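Local coordinates for uncharacterized conserved protein (Geobacillus kaustophilus, PDB 2R5X) that is of unknown function and belongs to the YugN-like family, with a long C-terminal helix packed on an antiparallel beta sheet, at residues R44-L55 / P98-L109. The protein carries 1 engineered substitution. Numbering follows the deposited sequence.
Sequences RKYVVKEGTYYL and PSSLVSQCQNVL
Leu101 inserts its two methyls between Tyr46 and Tyr53, where a helix packs on a beta hairpin: strands 44-48 and 51-55 of an antiparallel sheet carry the start of helix 99-117. Helix segment 99-109 runs at 27° to strand 51-55, and no hydrogen bond joins hairpin to helix. The methyls of Leu101 favour different rings: CD2 sits over the face of the Tyr46 ring, 4.0 Å from its centroid in a CH-pi contact, while CD1 meets Tyr53 CD2 obliquely at 3.6 Å. With CG anti to the carbonyl carbon (chi1 -67°), the Tyr46 ring points toward the later turns of the helix, so it and Leu101 run past one another in opposed directions. Cys105 SG approaches this ring at a slant, 4.7 Å from the centroid, as a sulfur-aromatic contact, and Gln104 OE1 comes obliquely to Tyr46 CE1 at 3.6 Å, the amide and ring planes 69° apart. Leu55 spreads its methyls against the helix: CD1 lies 3.9 Å from Cys105 CB and equally close to Leu109 CD1, while CD2 packs against the Cys105 backbone and Val108 CG1. Met80 of strand 71-84 and Phe5 extend the apolar layer around Cys105. Pro98, at the N-cap position, sets its CD 3.3 Å from Tyr53 OH. Nearly three turns on, Val108 CG2 lies over one face of the Arg44 guanidinium, 3.6 Å from NH1, and also touches Tyr46 OH.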
loop_
_atom_site.group_PDB
_atom_site.type_symbol
_atom_site.label_atom_id
_atom_site.label_comp_id
_atom_site.label_asym_id
_atom_site.label_seq_id
_atom_site.Cartn_x
_atom_site.Cartn_y
_atom_site.Cartn_z
ATOM N N ARG A 44 4.425 -4.669 -0.825
ATOM C CA ARG A 44 5.374 -5.337 0.059
ATOM C C ARG A 44 5.171 -6.830 -0.085
ATOM O O ARG A 44 4.078 -7.349 0.165
ATOM C CB ARG A 44 5.212 -4.909 1.513
ATOM C CG ARG A 44 6.288 -5.503 2.404
ATOM C CD ARG A 44 6.128 -5.085 3.835
ATOM N NE ARG A 44 6.933 -5.934 4.707
ATOM C CZ ARG A 44 7.410 -5.563 5.889
ATOM N NH1 ARG A 44 7.177 -4.346 6.353
ATOM N NH2 ARG A 44 8.127 -6.415 6.607
ATOM N N LYS A 45 6.230 -7.510 -0.503
ATOM C CA LYS A 45 6.160 -8.920 -0.860
ATOM C C LYS A 45 6.502 -9.821 0.310
ATOM O O LYS A 45 7.447 -9.564 1.062
ATOM C CB LYS A 45 7.094 -9.222 -2.034
ATOM C CG LYS A 45 6.689 -8.568 -3.342
ATOM C CD LYS A 45 7.865 -8.533 -4.315
ATOM C CE LYS A 45 7.443 -8.075 -5.709
ATOM N NZ LYS A 45 6.895 -6.682 -5.756
ATOM N N TYR A 46 5.716 -10.880 0.445
ATOM C CA TYR A 46 5.958 -11.929 1.408
ATOM C C TYR A 46 6.068 -13.201 0.593
ATOM O O TYR A 46 5.053 -13.787 0.209
ATOM C CB TYR A 46 4.790 -12.043 2.394
ATOM C CG TYR A 46 4.615 -10.846 3.308
ATOM C CD1 TYR A 46 5.162 -10.839 4.596
ATOM C CD2 TYR A 46 3.893 -9.728 2.892
ATOM C CE1 TYR A 46 5.003 -9.740 5.436
ATOM C CE2 TYR A 46 3.733 -8.624 3.717
ATOM C CZ TYR A 46 4.282 -8.638 4.988
ATOM O OH TYR A 46 4.110 -7.541 5.798
ATOM N N VAL A 47 7.299 -13.609 0.298
ATOM C CA VAL A 47 7.509 -14.842 -0.459
ATOM C C VAL A 47 7.455 -16.057 0.460
ATOM O O VAL A 47 7.955 -16.031 1.588
ATOM C CB VAL A 47 8.798 -14.821 -1.341
ATOM C CG1 VAL A 47 8.733 -13.678 -2.342
ATOM C CG2 VAL A 47 10.074 -14.736 -0.497
ATOM N N VAL A 48 6.808 -17.110 -0.027
ATOM C CA VAL A 48 6.611 -18.337 0.737
ATOM C C VAL A 48 6.833 -19.507 -0.209
ATOM O O VAL A 48 7.121 -19.296 -1.386
ATOM C CB VAL A 48 5.182 -18.423 1.341
ATOM C CG1 VAL A 48 5.011 -17.453 2.509
ATOM C CG2 VAL A 48 4.129 -18.182 0.268
ATOM N N LYS A 49 6.692 -20.729 0.306
ATOM C CA LYS A 49 6.860 -21.947 -0.490
ATOM C C LYS A 49 6.000 -21.966 -1.759
ATOM O O LYS A 49 6.494 -22.290 -2.844
ATOM C CB LYS A 49 6.632 -23.205 0.380
ATOM C CG LYS A 49 5.800 -24.313 -0.269
ATOM C CD LYS A 49 6.300 -25.691 0.051
ATOM C CE LYS A 49 5.750 -26.689 -0.957
ATOM N NZ LYS A 49 6.755 -27.724 -1.355
ATOM N N GLU A 50 4.735 -21.578 -1.617
ATOM C CA GLU A 50 3.756 -21.700 -2.692
ATOM C C GLU A 50 3.802 -20.531 -3.666
ATOM O O GLU A 50 3.245 -20.615 -4.762
ATOM C CB GLU A 50 2.330 -21.896 -2.146
ATOM C CG GLU A 50 1.981 -21.112 -0.884
ATOM C CD GLU A 50 2.360 -21.855 0.393
ATOM O OE1 GLU A 50 3.212 -21.343 1.149
ATOM O OE2 GLU A 50 1.821 -22.958 0.633
ATOM N N GLY A 51 4.473 -19.448 -3.275
ATOM C CA GLY A 51 4.637 -18.304 -4.165
ATOM C C GLY A 51 4.865 -16.988 -3.462
ATOM O O GLY A 51 5.726 -16.886 -2.597
ATOM N N THR A 52 4.092 -15.980 -3.850
ATOM C CA THR A 52 4.258 -14.625 -3.338
ATOM C C THR A 52 2.915 -14.053 -2.924
ATOM O O THR A 52 1.963 -14.039 -3.706
ATOM C CB THR A 52 4.899 -13.688 -4.396
ATOM O OG1 THR A 52 6.206 -14.161 -4.728
ATOM C CG2 THR A 52 5.015 -12.259 -3.881
ATOM N N TYR A 53 2.845 -13.616 -1.674
ATOM C CA TYR A 53 1.779 -12.741 -1.230
ATOM C C TYR A 53 2.311 -11.332 -1.284
ATOM O O TYR A 53 3.492 -11.093 -1.003
ATOM C CB TYR A 53 1.360 -13.078 0.197
ATOM C CG TYR A 53 0.662 -14.405 0.324
ATOM C CD1 TYR A 53 -0.719 -14.509 0.138
ATOM C CD2 TYR A 53 1.378 -15.561 0.634
ATOM C CE1 TYR A 53 -1.366 -15.732 0.259
ATOM C CE2 TYR A 53 0.742 -16.788 0.759
ATOM C CZ TYR A 53 -0.626 -16.870 0.565
ATOM O OH TYR A 53 -1.251 -18.092 0.689
ATOM N N TYR A 54 1.449 -10.393 -1.654
ATOM C CA TYR A 54 1.858 -8.999 -1.695
ATOM C C TYR A 54 0.819 -8.073 -1.068
ATOM O O TYR A 54 -0.366 -8.133 -1.390
ATOM C CB TYR A 54 2.263 -8.554 -3.114
ATOM C CG TYR A 54 1.225 -8.792 -4.195
ATOM C CD1 TYR A 54 0.315 -7.789 -4.548
ATOM C CD2 TYR A 54 1.169 -10.006 -4.883
ATOM C CE1 TYR A 54 -0.632 -7.999 -5.545
ATOM C CE2 TYR A 54 0.219 -10.228 -5.883
ATOM C CZ TYR A 54 -0.669 -9.218 -6.211
ATOM O OH TYR A 54 -1.602 -9.430 -7.197
ATOM N N LEU A 55 1.281 -7.238 -0.144
ATOM C CA LEU A 55 0.434 -6.234 0.479
ATOM C C LEU A 55 0.469 -4.995 -0.403
ATOM O O LEU A 55 1.514 -4.377 -0.563
ATOM C CB LEU A 55 0.937 -5.916 1.895
ATOM C CG LEU A 55 0.241 -4.828 2.722
ATOM C CD1 LEU A 55 -1.265 -5.081 2.850
ATOM C CD2 LEU A 55 0.892 -4.718 4.092
ATOM N N PRO A 98 -3.585 -17.295 4.658
ATOM C CA PRO A 98 -3.029 -17.660 5.958
ATOM C C PRO A 98 -3.225 -16.565 6.992
ATOM O O PRO A 98 -2.907 -15.409 6.729
ATOM C CB PRO A 98 -1.533 -17.848 5.667
ATOM C CG PRO A 98 -1.273 -17.146 4.392
ATOM C CD PRO A 98 -2.546 -17.145 3.623
ATOM N N SER A 99 -3.738 -16.937 8.161
ATOM C CA SER A 99 -4.069 -15.972 9.215
ATOM C C SER A 99 -2.858 -15.185 9.732
ATOM O O SER A 99 -2.983 -14.003 10.051
ATOM C CB SER A 99 -4.783 -16.667 10.377
ATOM O OG SER A 99 -4.014 -17.762 10.841
ATOM N N SER A 100 -1.701 -15.844 9.796
ATOM C CA SER A 100 -0.457 -15.204 10.237
ATOM C C SER A 100 -0.031 -14.070 9.309
ATOM O O SER A 100 0.416 -13.018 9.766
ATOM C CB SER A 100 0.675 -16.231 10.331
ATOM O OG SER A 100 0.906 -16.847 9.076
ATOM N N LEU A 101 -0.170 -14.293 8.009
ATOM C CA LEU A 101 0.208 -13.286 7.019
ATOM C C LEU A 101 -0.772 -12.111 7.020
ATOM O O LEU A 101 -0.366 -10.962 6.852
ATOM C CB LEU A 101 0.310 -13.911 5.631
ATOM C CG LEU A 101 1.601 -13.581 4.905
ATOM C CD1 LEU A 101 2.059 -14.786 4.109
ATOM C CD2 LEU A 101 1.410 -12.361 4.026
ATOM N N VAL A 102 -2.049 -12.415 7.238
ATOM C CA VAL A 102 -3.097 -11.406 7.442
ATOM C C VAL A 102 -2.795 -10.490 8.619
ATOM O O VAL A 102 -2.939 -9.264 8.517
ATOM C CB VAL A 102 -4.479 -12.079 7.628
ATOM C CG1 VAL A 102 -5.554 -11.071 8.063
ATOM C CG2 VAL A 102 -4.883 -12.774 6.354
ATOM N N SER A 103 -2.354 -11.090 9.724
ATOM C CA SER A 103 -1.992 -10.343 10.924
ATOM C C SER A 103 -0.780 -9.443 10.701
ATOM O O SER A 103 -0.780 -8.296 11.144
ATOM C CB SER A 103 -1.757 -11.291 12.105
ATOM O OG SER A 103 -2.940 -12.017 12.395
ATOM N N GLN A 104 0.234 -9.958 10.004
ATOM C CA GLN A 104 1.425 -9.184 9.642
ATOM C C GLN A 104 1.090 -7.974 8.767
ATOM O O GLN A 104 1.624 -6.879 8.979
ATOM C CB GLN A 104 2.455 -10.079 8.939
ATOM C CG GLN A 104 3.206 -11.011 9.883
ATOM C CD GLN A 104 3.965 -12.109 9.169
ATOM O OE1 GLN A 104 4.808 -11.845 8.311
ATOM N NE2 GLN A 104 3.684 -13.355 9.539
ATOM N N CYS A 105 0.205 -8.175 7.794
ATOM C CA CYS A 105 -0.229 -7.088 6.912
ATOM C C CYS A 105 -1.035 -6.046 7.673
ATOM O O CYS A 105 -0.886 -4.853 7.440
ATOM C CB CYS A 105 -1.043 -7.624 5.736
ATOM S SG CYS A 105 -0.096 -8.587 4.552
ATOM N N GLN A 106 -1.875 -6.500 8.591
ATOM C CA GLN A 106 -2.590 -5.594 9.493
ATOM C C GLN A 106 -1.642 -4.717 10.305
ATOM O O GLN A 106 -1.907 -3.531 10.489
ATOM C CB GLN A 106 -3.516 -6.378 10.423
ATOM C CG GLN A 106 -4.856 -6.728 9.795
ATOM C CD GLN A 106 -5.627 -7.782 10.574
ATOM O OE1 GLN A 106 -5.197 -8.231 11.637
ATOM N NE2 GLN A 106 -6.778 -8.183 10.038
ATOM N N ASN A 107 -0.535 -5.306 10.768
ATOM C CA ASN A 107 0.483 -4.597 11.547
ATOM C C ASN A 107 1.210 -3.537 10.735
ATOM O O ASN A 107 1.470 -2.437 11.226
ATOM C CB ASN A 107 1.516 -5.581 12.127
ATOM C CG ASN A 107 0.889 -6.633 13.039
ATOM O OD1 ASN A 107 -0.256 -6.497 13.480
ATOM N ND2 ASN A 107 1.637 -7.695 13.316
ATOM N N VAL A 108 1.547 -3.885 9.496
ATOM C CA VAL A 108 2.259 -2.978 8.605
ATOM C C VAL A 108 1.365 -1.783 8.259
ATOM O O VAL A 108 1.817 -0.640 8.259
ATOM C CB VAL A 108 2.776 -3.715 7.341
ATOM C CG1 VAL A 108 3.354 -2.741 6.333
ATOM C CG2 VAL A 108 3.835 -4.744 7.732
ATOM N N LEU A 109 0.086 -2.045 8.010
ATOM C CA LEU A 109 -0.871 -0.975 7.708
ATOM C C LEU A 109 -1.090 -0.013 8.889
ATOM O O LEU A 109 -1.251 1.196 8.694
ATOM C CB LEU A 109 -2.194 -1.572 7.210
ATOM C CG LEU A 109 -2.070 -2.277 5.844
ATOM C CD1 LEU A 109 -3.273 -3.156 5.546
ATOM C CD2 LEU A 109 -1.818 -1.271 4.714
#